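Side-chain contacts in UDP-glucose 4-epimerase (Brucella ovis, PDB 4WOK), which probably interconverts UDP-glucose and UDP-galactose by inverting the sugar at C4, using a tightly held NAD as the hydride carrier: residues L137-G140 with E141-Q145; D232-V236 with T237-R241; T267-R270 with E271-S275; T325-H329 with F330-V334. The protein carries 2 engineered substitutions. All coordinates share one frame; numbering follows the deposited sequence.

Interaction 1: L137-G140 with E141-Q145; sequences LPIG and EGEAQ
Glu143 lies back against Ile139 across a tight turn of the chain, and its side chain can be followed outward from the backbone. Its CB, pointing back at the preceding residues, sits 3.2 Å from Gly140 O and also meets the Ile139 methyl CG2 at 3.7 Å. CG is anti to the backbone N (chi1 -169°), which lays it against that same methyl, with Glu143 CG and Ile139 CG2 3.9 Å apart. From there the chain bends at chi2 and takes the carboxylate away from the methyl, the two side chains crossing at about a right angle. The tip looks outside the turn for its partner: Glu143 OE2 is hydrogen-bonded to Ser135 OG.

The turn itself is closed by Glu143 N, which donates to Gly140 O at 3.1 Å with an N-H...O angle of 156°. At the first corner Glu141 turns its CB away from the incoming chain, yet its bent side chain folds back until OE1 is 3.8 Å from Gly140 C; OE2 of the same carboxylate accepts from Asn260 N. Ile139 is buried against Tyr131 and Pro134, while the turn sits at the surface. Closed by its i to i+3 bond, Gly140 to Glu143 is a type I beta turn, here in the loop that links strand 121-125 to helix 150-169 of the Rossmann-type domain.

Interaction 2: D232-V236 with T237-R241; sequences DYIHV and TDLAR
Strand 233-235 runs straight into helix 237-241, their axes at 72° to each other and 6.7 Å apart at closest approach. His235 stands at the junction as the N-cap. Its carbonyl O takes the first helical bond, from Leu239 N at 3.0 Å; Ala240 N then binds Val236 O.

The histidine ring caps the helix with its own nitrogen. Chi1 swings the ring beside the carbonyl carbon, and chi2 of -72° turns ND1 to Thr237 N, from which it accepts at 3.0 Å and 161°, the amide lying only 9° out of the ring plane. This fixes ND1 as an unprotonated acceptor. Thr237 lies alongside His235, pointing the same way. On another side of the junction, Ile234 sets CG2 and CD1 against Leu239 CD2, each 3.8 Å away. Further along, Arg241 NH1 makes a salt bridge to Asp238 OD1 (2.8 Å), whose carboxylate also accepts from Ser317 OG and the amides of Val315 and Tyr316.

Helix 22-33 packs on Val236, Leu239 and Ala240, strand 180-182 pairs with strand 230-235, and the loop with Tyr316 and Ser317 meets the Asp238 side.

Interaction 3: T267-R270 with E271-S275; sequences TSIR and EIVQS
Ser268 and Glu271 exchange hydrogen bonds across the first turn of helix 269-280. Ser268 OG accepts from Glu271 N at 3.1 Å, nearly straight at 167°. In return, Glu271 OE2 accepts from Ser268 N at 2.9 Å, the amide approaching from above the carboxylate plane. The serine hydroxyl sits between its own backbone N and carbonyl carbon (chi1 82°), which brings OG over the helix start. Glu271 has its chain extended beyond CG and reaches back to the backbone N of Ser268; on the way its CG passes 3.2 Å from Ser268 OG.

Thr267 closes one side of this pair, its methyl CG2 3.9 Å from Glu271 CB and 4.0 Å from Ile272 CG1. On another side of the helix, Arg270 and Gln274 cross at about a right angle, with Arg270 CG 3.7 Å from the amide carbon CD of Gln274. The Gln274 N to Arg270 O bond (2.8 Å) sets the two side chains one helical turn apart.

Farther out, Asp226 OD2 is a second partner for Ser268 OG, and Thr228 OG1 bonds to Arg270 N. Ile272 meanwhile is buried against Leu200 and Ile201. The reciprocal pair is a capping box: it gives acceptors to the N-cap amide and to a first-turn amide, which has no carbonyl of a preceding helical turn to bond to, and the carboxylate of Glu271, placed at the positive end of the helix dipole, is probably stabilised as the anion.

Interaction 4: T325-H329 with F330-V334; sequences TAAPH and FGLEV. Engineered in segment 325-329: His329 (natural residue Tyr). With PO4 (phosphate ion), chain D.
Phe330 and His329 leave the helix with their rings in different surroundings. The phenyl ring of Phe330 has His329 CB over one face, offset toward the rim, and its CD2 comes within 3.5 Å of Ala326 O. The imidazole of His329, an engineered residue (tyrosine in the natural sequence), uses its edge instead: with CG beside the backbone N (chi1 -67°), ND1 donates in the ring plane to phosphate O3 at 2.9 Å. The phosphate probably came from the crystallisation liquor. A water joins it to the turn, donating to phosphate O2 and Pro328 O and accepting from Gly331 N.

In the backbone, Ala327 O accepts from Phe330 N (3.0 Å) and Leu332 N (3.2 Å), which arrive from opposite faces of the carbonyl plane. Ala327 CB packs on Leu332 CB at 4.0 Å and on Val334 CG2 at 4.2 Å, while Pro328 CA makes a CA-H...O contact with Leu332 O at 3.4 Å.

Phe330 and Leu332 both lie against helix 200-209. After the 3-10 segment 327-329 the chain turns through Gly331, whose phi is positive (79°); the i+5 bond from Leu332 and the water-bridged Pro328-Gly331 pair make the turn Schellman-like.

In the fold
Interaction 2 is the hub. Its Tyr233 packs on interaction 3, with Tyr233 CZ 3.6 Å from Ile272 CD1, where strands 230-235 and 267-268 are neighbours in one sheet. Its His235 reaches interaction 4 through a probable hydrogen bond between NE2 and Thr325 OG1 (3.0 Å). Interactions 3 and 4 do not touch, their nearest atoms being about 8 Å apart, and interaction 1 stands alone, about 7 Å from interaction 2 at the nearest atoms. Toward the cofactor, the Leu239 side chain is about 6 Å from NAD, and those of Ile272 and Ile139 about 12 and 13 Å. The Phe330 side chain lies about 6 Å from the zinc ion bound by Glu192, His194, Glu197 and His199.

Interaction 1: L137-G140 with E141-Q145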
loop_
_atom_site.group_PDB
_atom_site.type_symbol
_atom_site.label_atom_id
_atom_site.label_comp_id
_atom_site.label_asym_id
_atom_site.label_seq_id
_atom_site.Cartn_x
_atom_site.Cartn_y
_atom_site.Cartn_z
ATOM N N LEU A 137 -17.551 9.238 -8.816
ATOM C CA LEU A 137 -16.989 7.899 -8.770
ATOM C C LEU A 137 -16.949 7.292 -10.166
ATOM O O LEU A 137 -17.915 7.407 -10.918
ATOM C CB LEU A 137 -17.793 7.010 -7.822
ATOM C CG LEU A 137 -17.665 7.346 -6.337
ATOM C CD1 LEU A 137 -18.826 6.754 -5.563
ATOM C CD2 LEU A 137 -16.334 6.840 -5.784
ATOM N N PRO A 138 -15.831 6.636 -10.519
ATOM C CA PRO A 138 -14.651 6.413 -9.673
ATOM C C PRO A 138 -13.791 7.665 -9.514
ATOM O O PRO A 138 -13.998 8.649 -10.221
ATOM C CB PRO A 138 -13.890 5.318 -10.423
ATOM C CG PRO A 138 -14.290 5.501 -11.851
ATOM C CD PRO A 138 -15.695 6.004 -11.842
ATOM N N ILE A 139 -12.839 7.622 -8.587
ATOM C CA ILE A 139 -12.050 8.804 -8.254
ATOM C C ILE A 139 -10.868 8.975 -9.202
ATOM O O ILE A 139 -9.947 8.161 -9.204
ATOM C CB ILE A 139 -11.528 8.733 -6.804
ATOM C CG1 ILE A 139 -12.676 8.415 -5.837
ATOM C CG2 ILE A 139 -10.816 10.026 -6.431
ATOM C CD1 ILE A 139 -12.221 8.210 -4.405
ATOM N N GLY A 140 -10.900 10.030 -10.012
ATOM C CA GLY A 140 -9.807 10.324 -10.922
ATOM C C GLY A 140 -8.735 11.129 -10.212
ATOM O O GLY A 140 -8.980 11.680 -9.143
ATOM N N GLU A 141 -7.546 11.208 -10.799
ATOM C CA GLU A 141 -6.439 11.921 -10.169
ATOM C C GLU A 141 -6.689 13.426 -10.138
ATOM O O GLU A 141 -6.032 14.156 -9.397
ATOM C CB GLU A 141 -5.122 11.622 -10.887
ATOM C CG GLU A 141 -4.626 10.196 -10.728
ATOM C CD GLU A 141 -5.241 9.232 -11.722
ATOM O OE1 GLU A 141 -6.138 9.642 -12.492
ATOM O OE2 GLU A 141 -4.823 8.057 -11.743
ATOM N N GLY A 142 -7.639 13.882 -10.946
ATOM C CA GLY A 142 -7.986 15.287 -10.995
ATOM C C GLY A 142 -8.825 15.707 -9.807
ATOM O O GLY A 142 -8.972 16.896 -9.533
ATOM N N GLU A 143 -9.376 14.722 -9.105
ATOM C CA GLU A 143 -10.201 14.977 -7.931
ATOM C C GLU A 143 -9.436 15.779 -6.893
ATOM O O GLU A 143 -8.229 15.597 -6.720
ATOM C CB GLU A 143 -10.683 13.662 -7.318
ATOM C CG GLU A 143 -11.754 13.834 -6.258
ATOM C CD GLU A 143 -13.067 14.313 -6.843
ATOM O OE1 GLU A 143 -13.551 13.686 -7.812
ATOM O OE2 GLU A 143 -13.606 15.318 -6.337
ATOM N N ALA A 144 -10.137 16.671 -6.205
ATOM C CA ALA A 144 -9.495 17.482 -5.181
ATOM C C ALA A 144 -8.965 16.594 -4.062
ATOM O O ALA A 144 -9.527 15.537 -3.778
ATOM C CB ALA A 144 -10.461 18.506 -4.635
ATOM N N GLN A 145 -7.874 17.020 -3.435
ATOM C CA GLN A 145 -7.309 16.262 -2.325
ATOM C C GLN A 145 -7.543 16.976 -1.000
ATOM O O GLN A 145 -6.796 17.875 -0.608
ATOM C CB GLN A 145 -5.822 16.008 -2.557
ATOM C CG GLN A 145 -5.564 14.983 -3.652
ATOM C CD GLN A 145 -4.086 14.810 -3.960
ATOM O OE1 GLN A 145 -3.430 15.730 -4.454
ATOM N NE2 GLN A 145 -3.554 13.624 -3.669
#

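Interaction 2: D232-V236 with T237-R241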
loop_
_atom_site.group_PDB
_atom_site.type_symbol
_atom_site.label_atom_id
_atom_site.label_comp_id
_atom_site.label_asym_id
_atom_site.label_seq_id
_atom_site.Cartn_x
_atom_site.Cartn_y
_atom_site.Cartn_z
ATOM N N ASP A 232 -12.330 -0.354 -2.027
ATOM C CA ASP A 232 -11.481 -0.642 -3.178
ATOM C C ASP A 232 -10.323 -1.541 -2.783
ATOM O O ASP A 232 -9.513 -1.168 -1.930
ATOM C CB ASP A 232 -10.962 0.668 -3.761
ATOM C CG ASP A 232 -10.397 0.513 -5.149
ATOM O OD1 ASP A 232 -10.291 -0.627 -5.645
ATOM O OD2 ASP A 232 -10.058 1.550 -5.745
ATOM N N TYR A 233 -10.238 -2.716 -3.393
ATOM C CA TYR A 233 -9.199 -3.674 -3.016
ATOM C C TYR A 233 -8.301 -4.044 -4.187
ATOM O O TYR A 233 -8.778 -4.357 -5.270
ATOM C CB TYR A 233 -9.833 -4.936 -2.425
ATOM C CG TYR A 233 -10.708 -4.622 -1.231
ATOM C CD1 TYR A 233 -12.050 -4.293 -1.397
ATOM C CD2 TYR A 233 -10.186 -4.614 0.055
ATOM C CE1 TYR A 233 -12.849 -3.983 -0.312
ATOM C CE2 TYR A 233 -10.978 -4.300 1.147
ATOM C CZ TYR A 233 -12.307 -3.985 0.954
ATOM O OH TYR A 233 -13.099 -3.665 2.035
ATOM N N ILE A 234 -6.996 -4.011 -3.959
ATOM C CA ILE A 234 -6.049 -4.392 -4.999
ATOM C C ILE A 234 -5.056 -5.412 -4.446
ATOM O O ILE A 234 -4.549 -5.270 -3.330
ATOM C CB ILE A 234 -5.308 -3.155 -5.582
ATOM C CG1 ILE A 234 -4.246 -3.583 -6.599
ATOM C CG2 ILE A 234 -4.673 -2.309 -4.483
ATOM C CD1 ILE A 234 -3.718 -2.427 -7.449
ATOM N N HIS A 235 -4.799 -6.452 -5.229
ATOM C CA HIS A 235 -3.892 -7.513 -4.828
ATOM C C HIS A 235 -2.463 -6.998 -4.691
ATOM O O HIS A 235 -1.976 -6.249 -5.542
ATOM C CB HIS A 235 -3.948 -8.656 -5.840
ATOM C CG HIS A 235 -3.376 -9.939 -5.330
ATOM N ND1 HIS A 235 -2.024 -10.132 -5.153
ATOM C CD2 HIS A 235 -3.975 -11.092 -4.945
ATOM C CE1 HIS A 235 -1.813 -11.353 -4.693
ATOM N NE2 HIS A 235 -2.981 -11.957 -4.559
ATOM N N VAL A 236 -1.786 -7.433 -3.635
ATOM C CA VAL A 236 -0.444 -6.944 -3.328
ATOM C C VAL A 236 0.573 -7.262 -4.439
ATOM O O VAL A 236 1.538 -6.513 -4.657
ATOM C CB VAL A 236 0.038 -7.528 -1.983
ATOM C CG1 VAL A 236 0.061 -9.053 -2.040
ATOM C CG2 VAL A 236 1.399 -6.956 -1.587
ATOM N N THR A 237 0.364 -8.362 -5.155
ATOM C CA THR A 237 1.264 -8.688 -6.259
ATOM C C THR A 237 1.090 -7.686 -7.393
ATOM O O THR A 237 2.069 -7.301 -8.048
ATOM C CB THR A 237 1.039 -10.116 -6.776
ATOM O OG1 THR A 237 1.255 -11.036 -5.699
ATOM C CG2 THR A 237 2.016 -10.435 -7.905
ATOM N N ASP A 238 -0.150 -7.264 -7.630
ATOM C CA ASP A 238 -0.419 -6.196 -8.589
ATOM C C ASP A 238 0.263 -4.901 -8.141
ATOM O O ASP A 238 0.784 -4.153 -8.963
ATOM C CB ASP A 238 -1.924 -5.971 -8.755
ATOM C CG ASP A 238 -2.559 -6.940 -9.754
ATOM O OD1 ASP A 238 -1.892 -7.273 -10.761
ATOM O OD2 ASP A 238 -3.719 -7.365 -9.529
ATOM N N LEU A 239 0.255 -4.634 -6.840
ATOM C CA LEU A 239 0.951 -3.447 -6.324
ATOM C C LEU A 239 2.444 -3.559 -6.582
ATOM O O LEU A 239 3.072 -2.594 -7.010
ATOM C CB LEU A 239 0.676 -3.247 -4.824
ATOM C CG LEU A 239 -0.738 -2.768 -4.497
ATOM C CD1 LEU A 239 -0.985 -2.834 -3.003
ATOM C CD2 LEU A 239 -0.985 -1.366 -5.030
ATOM N N ALA A 240 3.010 -4.733 -6.319
ATOM C CA ALA A 240 4.421 -4.975 -6.618
ATOM C C ALA A 240 4.706 -4.680 -8.092
ATOM O O ALA A 240 5.622 -3.931 -8.422
ATOM C CB ALA A 240 4.806 -6.408 -6.279
ATOM N N ARG A 241 3.886 -5.251 -8.968
ATOM C CA ARG A 241 4.044 -5.031 -10.409
ATOM C C ARG A 241 4.081 -3.538 -10.767
ATOM O O ARG A 241 4.963 -3.093 -11.507
ATOM C CB ARG A 241 2.918 -5.733 -11.180
ATOM C CG ARG A 241 2.921 -7.261 -11.044
ATOM C CD ARG A 241 1.784 -7.920 -11.867
ATOM N NE ARG A 241 1.722 -7.371 -13.221
ATOM C CZ ARG A 241 0.708 -6.652 -13.692
ATOM N NH1 ARG A 241 -0.357 -6.425 -12.935
ATOM N NH2 ARG A 241 0.750 -6.177 -14.930
#

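Interaction 3: T267-R270 with E271-S275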
loop_
_atom_site.group_PDB
_atom_site.type_symbol
_atom_site.label_atom_id
_atom_site.label_comp_id
_atom_site.label_asym_id
_atom_site.label_seq_id
_atom_site.Cartn_x
_atom_site.Cartn_y
_atom_site.Cartn_z
ATOM N N THR A 267 -15.847 -3.295 -4.018
ATOM C CA THR A 267 -16.289 -4.549 -3.423
ATOM C C THR A 267 -16.958 -4.298 -2.081
ATOM O O THR A 267 -16.417 -3.579 -1.252
ATOM C CB THR A 267 -15.112 -5.504 -3.220
ATOM O OG1 THR A 267 -14.326 -5.543 -4.419
ATOM C CG2 THR A 267 -15.612 -6.897 -2.885
ATOM N N SER A 268 -18.126 -4.891 -1.856
ATOM C CA SER A 268 -18.827 -4.680 -0.597
ATOM C C SER A 268 -18.352 -5.653 0.481
ATOM O O SER A 268 -17.763 -6.693 0.179
ATOM C CB SER A 268 -20.339 -4.819 -0.789
ATOM O OG SER A 268 -20.716 -6.180 -0.756
ATOM N N ILE A 269 -18.609 -5.303 1.737
ATOM C CA ILE A 269 -18.291 -6.169 2.873
ATOM C C ILE A 269 -18.972 -7.529 2.732
ATOM O O ILE A 269 -18.365 -8.578 2.981
ATOM C CB ILE A 269 -18.736 -5.533 4.217
ATOM C CG1 ILE A 269 -18.105 -4.150 4.413
ATOM C CG2 ILE A 269 -18.431 -6.464 5.377
ATOM C CD1 ILE A 269 -16.643 -4.178 4.771
ATOM N N ARG A 270 -20.244 -7.497 2.339
ATOM C CA ARG A 270 -21.022 -8.717 2.176
ATOM C C ARG A 270 -20.357 -9.644 1.164
ATOM O O ARG A 270 -20.203 -10.838 1.430
ATOM C CB ARG A 270 -22.459 -8.395 1.750
ATOM C CG ARG A 270 -23.351 -9.621 1.569
ATOM C CD ARG A 270 -23.601 -10.339 2.896
ATOM N NE ARG A 270 -24.382 -9.526 3.827
ATOM C CZ ARG A 270 -24.314 -9.629 5.152
ATOM N NH1 ARG A 270 -23.497 -10.514 5.714
ATOM N NH2 ARG A 270 -25.061 -8.840 5.916
ATOM N N GLU A 271 -19.935 -9.092 0.024
ATOM C CA GLU A 271 -19.274 -9.891 -1.006
ATOM C C GLU A 271 -18.059 -10.607 -0.435
ATOM O O GLU A 271 -17.829 -11.786 -0.697
ATOM C CB GLU A 271 -18.832 -9.025 -2.183
ATOM C CG GLU A 271 -19.938 -8.346 -2.975
ATOM C CD GLU A 271 -19.366 -7.473 -4.085
ATOM O OE1 GLU A 271 -18.792 -8.033 -5.043
ATOM O OE2 GLU A 271 -19.461 -6.231 -3.993
ATOM N N ILE A 272 -17.278 -9.870 0.348
ATOM C CA ILE A 272 -16.073 -10.417 0.946
ATOM C C ILE A 272 -16.405 -11.553 1.906
ATOM O O ILE A 272 -15.838 -12.637 1.820
ATOM C CB ILE A 272 -15.278 -9.317 1.680
ATOM C CG1 ILE A 272 -14.576 -8.430 0.650
ATOM C CG2 ILE A 272 -14.260 -9.927 2.637
ATOM C CD1 ILE A 272 -14.099 -7.119 1.203
ATOM N N VAL A 273 -17.333 -11.298 2.815
ATOM C CA VAL A 273 -17.758 -12.308 3.769
ATOM C C VAL A 273 -18.310 -13.539 3.042
ATOM O O VAL A 273 -17.953 -14.673 3.364
ATOM C CB VAL A 273 -18.806 -11.725 4.734
ATOM C CG1 VAL A 273 -19.615 -12.822 5.392
ATOM C CG2 VAL A 273 -18.113 -10.849 5.762
ATOM N N GLN A 274 -19.143 -13.305 2.037
ATOM C CA GLN A 274 -19.700 -14.401 1.240
ATOM C C GLN A 274 -18.608 -15.213 0.560
ATOM O O GLN A 274 -18.635 -16.441 0.578
ATOM C CB GLN A 274 -20.656 -13.865 0.182
ATOM C CG GLN A 274 -21.953 -13.308 0.718
ATOM C CD GLN A 274 -22.798 -12.698 -0.387
ATOM O OE1 GLN A 274 -22.285 -11.986 -1.257
ATOM N NE2 GLN A 274 -24.094 -12.984 -0.366
ATOM N N SER A 275 -17.646 -14.514 -0.037
ATOM C CA SER A 275 -16.553 -15.162 -0.750
ATOM C C SER A 275 -15.722 -16.035 0.190
ATOM O O SER A 275 -15.363 -17.160 -0.158
ATOM C CB SER A 275 -15.668 -14.113 -1.431
ATOM O OG SER A 275 -14.663 -14.726 -2.220
#

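Interaction 4: T325-H329 with F330-V334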
loop_
_atom_site.group_PDB
_atom_site.type_symbol
_atom_site.label_atom_id
_atom_site.label_comp_id
_atom_site.label_asym_id
_atom_site.label_seq_id
_atom_site.Cartn_x
_atom_site.Cartn_y
_atom_site.Cartn_z
ATOM N N THR A 325 -5.638 -16.421 -2.030
ATOM C CA THR A 325 -4.217 -16.336 -1.701
ATOM C C THR A 325 -3.986 -15.853 -0.273
ATOM O O THR A 325 -2.980 -16.195 0.337
ATOM C CB THR A 325 -3.447 -15.428 -2.696
ATOM O OG1 THR A 325 -4.019 -14.116 -2.719
ATOM C CG2 THR A 325 -3.531 -16.021 -4.081
ATOM N N ALA A 326 -4.921 -15.083 0.274
ATOM C CA ALA A 326 -4.766 -14.591 1.643
ATOM C C ALA A 326 -5.173 -15.633 2.687
ATOM O O ALA A 326 -4.533 -15.765 3.729
ATOM C CB ALA A 326 -5.569 -13.317 1.839
ATOM N N ALA A 327 -6.236 -16.377 2.392
ATOM C CA ALA A 327 -6.850 -17.273 3.374
ATOM C C ALA A 327 -5.880 -18.213 4.123
ATOM O O ALA A 327 -5.980 -18.335 5.346
ATOM C CB ALA A 327 -7.953 -18.084 2.698
ATOM N N PRO A 328 -4.935 -18.870 3.415
ATOM C CA PRO A 328 -4.033 -19.781 4.139
ATOM C C PRO A 328 -3.161 -19.116 5.193
ATOM O O PRO A 328 -2.628 -19.803 6.068
ATOM C CB PRO A 328 -3.153 -20.356 3.020
ATOM C CG PRO A 328 -3.996 -20.251 1.800
ATOM C CD PRO A 328 -4.721 -18.956 1.958
ATOM N N HIS A 329 -3.014 -17.797 5.120
ATOM C CA HIS A 329 -2.195 -17.101 6.088
ATOM C C HIS A 329 -2.952 -16.747 7.360
ATOM O O HIS A 329 -2.353 -16.298 8.330
ATOM C CB HIS A 329 -1.609 -15.841 5.458
ATOM C CG HIS A 329 -0.628 -16.129 4.367
ATOM N ND1 HIS A 329 0.673 -16.494 4.621
ATOM C CD2 HIS A 329 -0.773 -16.135 3.021
ATOM C CE1 HIS A 329 1.300 -16.695 3.468
ATOM N NE2 HIS A 329 0.447 -16.482 2.488
ATOM N N PHE A 330 -4.262 -16.959 7.372
ATOM C CA PHE A 330 -5.039 -16.591 8.547
ATOM C C PHE A 330 -5.823 -17.772 9.102
ATOM O O PHE A 330 -6.912 -17.603 9.610
ATOM C CB PHE A 330 -5.983 -15.435 8.219
ATOM C CG PHE A 330 -5.265 -14.183 7.801
ATOM C CD1 PHE A 330 -4.603 -13.401 8.742
ATOM C CD2 PHE A 330 -5.242 -13.799 6.477
ATOM C CE1 PHE A 330 -3.918 -12.250 8.362
ATOM C CE2 PHE A 330 -4.561 -12.645 6.082
ATOM C CZ PHE A 330 -3.901 -11.872 7.026
ATOM N N GLY A 331 -5.250 -18.962 8.996
ATOM C CA GLY A 331 -5.825 -20.143 9.607
ATOM C C GLY A 331 -6.974 -20.757 8.838
ATOM O O GLY A 331 -7.761 -21.502 9.413
ATOM N N LEU A 332 -7.078 -20.456 7.547
ATOM C CA LEU A 332 -8.152 -21.014 6.730
ATOM C C LEU A 332 -7.590 -21.934 5.652
ATOM O O LEU A 332 -6.396 -21.903 5.354
ATOM C CB LEU A 332 -8.990 -19.895 6.099
ATOM C CG LEU A 332 -9.711 -18.999 7.113
ATOM C CD1 LEU A 332 -10.380 -17.815 6.441
ATOM C CD2 LEU A 332 -10.747 -19.820 7.896
ATOM N N GLU A 333 -8.454 -22.766 5.088
ATOM C CA GLU A 333 -8.065 -23.670 4.011
ATOM C C GLU A 333 -8.959 -23.435 2.801
ATOM O O GLU A 333 -10.173 -23.310 2.931
ATOM C CB GLU A 333 -8.152 -25.133 4.464
ATOM N N VAL A 334 -8.359 -23.359 1.621
ATOM C CA VAL A 334 -9.140 -23.196 0.402
ATOM C C VAL A 334 -9.616 -24.553 -0.099
ATOM O O VAL A 334 -8.813 -25.456 -0.318
ATOM C CB VAL A 334 -8.334 -22.501 -0.703
ATOM C CG1 VAL A 334 -9.146 -22.431 -1.986
ATOM C CG2 VAL A 334 -7.913 -21.116 -0.246
HETATM P P PO4 D . 1.565 -17.967 8.462
HETATM O O1 PO4 D . 2.036 -19.170 7.676
HETATM O O2 PO4 D . 0.451 -18.367 9.415
HETATM O O3 PO4 D . 1.095 -16.918 7.477
HETATM O O4 PO4 D . 2.717 -17.410 9.267
HETATM O O HOH W 1 -2.283 -19.704 8.916
#